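DNA helicase RecQ (PDB 4Q48) probably couples ATP hydrolysis to the unwinding of duplex DNA, moving along it in the 3'-5' direction, here as the catalytic core of the longer protein. Local coordinates at residues A[140-145]-A[172-177]. Numbering follows the deposited sequence.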
loop_
_atom_site.group_PDB
_atom_site.type_symbol
_atom_site.label_atom_id
_atom_site.label_comp_id
_atom_site.label_asym_id
_atom_site.label_seq_id
_atom_site.Cartn_x
_atom_site.Cartn_y
_atom_site.Cartn_z
ATOM N N ALA A 140 -23.910 -16.286 -0.088
ATOM C CA ALA A 140 -24.004 -15.217 -1.080
ATOM C C ALA A 140 -22.659 -14.946 -1.772
ATOM O O ALA A 140 -22.645 -14.647 -2.959
ATOM C CB ALA A 140 -24.537 -13.948 -0.443
ATOM N N LEU A 141 -21.543 -15.047 -1.047
ATOM C CA LEU A 141 -20.227 -14.825 -1.654
ATOM C C LEU A 141 -19.089 -15.128 -0.702
ATOM O O LEU A 141 -19.299 -15.443 0.463
ATOM C CB LEU A 141 -20.096 -13.377 -2.135
ATOM C CG LEU A 141 -20.299 -12.314 -1.040
ATOM C CD1 LEU A 141 -18.940 -11.816 -0.468
ATOM C CD2 LEU A 141 -21.169 -11.160 -1.527
ATOM N N PHE A 142 -17.877 -15.033 -1.228
ATOM C CA PHE A 142 -16.661 -14.980 -0.424
ATOM C C PHE A 142 -15.984 -13.622 -0.571
ATOM O O PHE A 142 -15.684 -13.203 -1.697
ATOM C CB PHE A 142 -15.693 -16.069 -0.849
ATOM C CG PHE A 142 -16.139 -17.444 -0.509
ATOM C CD1 PHE A 142 -16.097 -17.892 0.800
ATOM C CD2 PHE A 142 -16.631 -18.293 -1.493
ATOM C CE1 PHE A 142 -16.503 -19.191 1.126
ATOM C CE2 PHE A 142 -17.048 -19.568 -1.183
ATOM C CZ PHE A 142 -16.982 -20.022 0.137
ATOM N N ALA A 143 -15.741 -12.937 0.549
ATOM C CA ALA A 143 -14.890 -11.732 0.546
ATOM C C ALA A 143 -13.597 -12.043 1.235
ATOM O O ALA A 143 -13.588 -12.354 2.434
ATOM C CB ALA A 143 -15.563 -10.592 1.230
ATOM N N ILE A 144 -12.499 -11.967 0.486
ATOM C CA ILE A 144 -11.169 -12.121 1.075
ATOM C C ILE A 144 -10.591 -10.733 1.403
ATOM O O ILE A 144 -10.151 -9.997 0.513
ATOM C CB ILE A 144 -10.230 -12.915 0.149
ATOM C CG1 ILE A 144 -10.721 -14.357 0.004
ATOM C CG2 ILE A 144 -8.848 -12.993 0.720
ATOM C CD1 ILE A 144 -11.451 -14.649 -1.304
ATOM N N ASP A 145 -10.658 -10.360 2.684
ATOM C CA ASP A 145 -10.118 -9.082 3.137
ATOM C C ASP A 145 -8.645 -9.239 3.471
ATOM O O ASP A 145 -8.208 -10.321 3.892
ATOM C CB ASP A 145 -10.866 -8.536 4.356
ATOM C CG ASP A 145 -10.832 -7.008 4.417
ATOM O OD1 ASP A 145 -9.861 -6.412 3.877
ATOM O OD2 ASP A 145 -11.770 -6.404 4.993
ATOM N N PRO A 172 -16.652 -22.613 -7.550
ATOM C CA PRO A 172 -16.450 -21.760 -8.732
ATOM C C PRO A 172 -17.618 -20.818 -8.985
ATOM O O PRO A 172 -17.456 -19.688 -9.438
ATOM C CB PRO A 172 -16.334 -22.765 -9.876
ATOM C CG PRO A 172 -15.980 -24.060 -9.221
ATOM C CD PRO A 172 -16.686 -24.039 -7.909
ATOM N N GLU A 173 -18.810 -21.307 -8.688
ATOM C CA GLU A 173 -20.026 -20.594 -9.028
ATOM C C GLU A 173 -20.283 -19.400 -8.127
ATOM O O GLU A 173 -21.039 -18.506 -8.503
ATOM C CB GLU A 173 -21.215 -21.566 -8.999
ATOM C CG GLU A 173 -21.725 -21.891 -7.599
ATOM C CD GLU A 173 -20.768 -22.771 -6.776
ATOM O OE1 GLU A 173 -19.725 -23.252 -7.319
ATOM O OE2 GLU A 173 -21.081 -22.985 -5.568
ATOM N N LEU A 174 -19.693 -19.391 -6.930
ATOM C CA LEU A 174 -19.855 -18.254 -6.006
ATOM C C LEU A 174 -18.846 -17.131 -6.262
ATOM O O LEU A 174 -17.662 -17.394 -6.505
ATOM C CB LEU A 174 -19.738 -18.721 -4.560
ATOM C CG LEU A 174 -20.837 -19.677 -4.079
ATOM C CD1 LEU A 174 -20.609 -20.064 -2.628
ATOM C CD2 LEU A 174 -22.237 -19.122 -4.289
ATOM N N PRO A 175 -19.301 -15.869 -6.154
ATOM C CA PRO A 175 -18.447 -14.691 -6.367
ATOM C C PRO A 175 -17.313 -14.580 -5.351
ATOM O O PRO A 175 -17.511 -14.929 -4.186
ATOM C CB PRO A 175 -19.419 -13.509 -6.187
ATOM C CG PRO A 175 -20.757 -14.071 -6.369
ATOM C CD PRO A 175 -20.687 -15.477 -5.840
ATOM N N ARG A 176 -16.157 -14.103 -5.805
ATOM C CA ARG A 176 -15.006 -13.831 -4.945
ATOM C C ARG A 176 -14.634 -12.354 -5.039
ATOM O O ARG A 176 -14.268 -11.886 -6.117
ATOM C CB ARG A 176 -13.777 -14.638 -5.362
ATOM C CG ARG A 176 -13.606 -15.973 -4.710
ATOM C CD ARG A 176 -12.406 -16.727 -5.295
ATOM N NE ARG A 176 -12.282 -16.623 -6.753
ATOM C CZ ARG A 176 -13.006 -17.303 -7.629
ATOM N NH1 ARG A 176 -13.939 -18.148 -7.207
ATOM N NH2 ARG A 176 -12.808 -17.128 -8.927
ATOM N N VAL A 177 -14.690 -11.606 -3.943
ATOM C CA VAL A 177 -14.122 -10.262 -4.004
ATOM C C VAL A 177 -12.987 -10.142 -2.990
ATOM O O VAL A 177 -13.135 -10.484 -1.811
ATOM C CB VAL A 177 -15.190 -9.156 -3.778
ATOM C CG1 VAL A 177 -15.830 -9.260 -2.395
ATOM C CG2 VAL A 177 -14.571 -7.797 -3.978
#
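Phe142 and Val177 join two neighbouring parallel strands of the first RecA-like helicase domain, strand 139-145 and strand 176-180, which helix 165-170 connects in a beta-alpha-beta unit. Three backbone hydrogen bonds hold the pair: Phe142 N to Pro175 O (3.0 Å), Val177 N to Phe142 O (2.9 Å) and Ile144 N to Val177 O (2.8 Å). The first is almost straight, 177° at the hydrogen, whereas the last is bent to 143°. Two carbonyls also receive CA-H...O contacts, Phe142 O from Arg176 CA and Val177 O from Ala143 CA.

On one face of the sheet, Leu141 and Ala143 pack against helix 50-62, at Pro59, Ser60 and Tyr56; Lys52 of that helix, an ADP-binding residue (no nucleotide is bound here), forms a salt bridge with Asp145 OD1. A chi1 of 62° places Val177 CG1 between its backbone N and carbonyl carbon, the branch that meets Ala143 CB at 3.9 Å. On the other face, Phe142 and Ile144 meet Leu167 of helix 165-170, and Arg176 NE hydrogen-bonds Leu195 O. Where the loop enters the second strand, Pro175 CD rests 3.6 Å from Ala140 O, and the Leu174 side chain meets that of Phe142 at a slant, CD1 3.9 Å from Phe142 CE2.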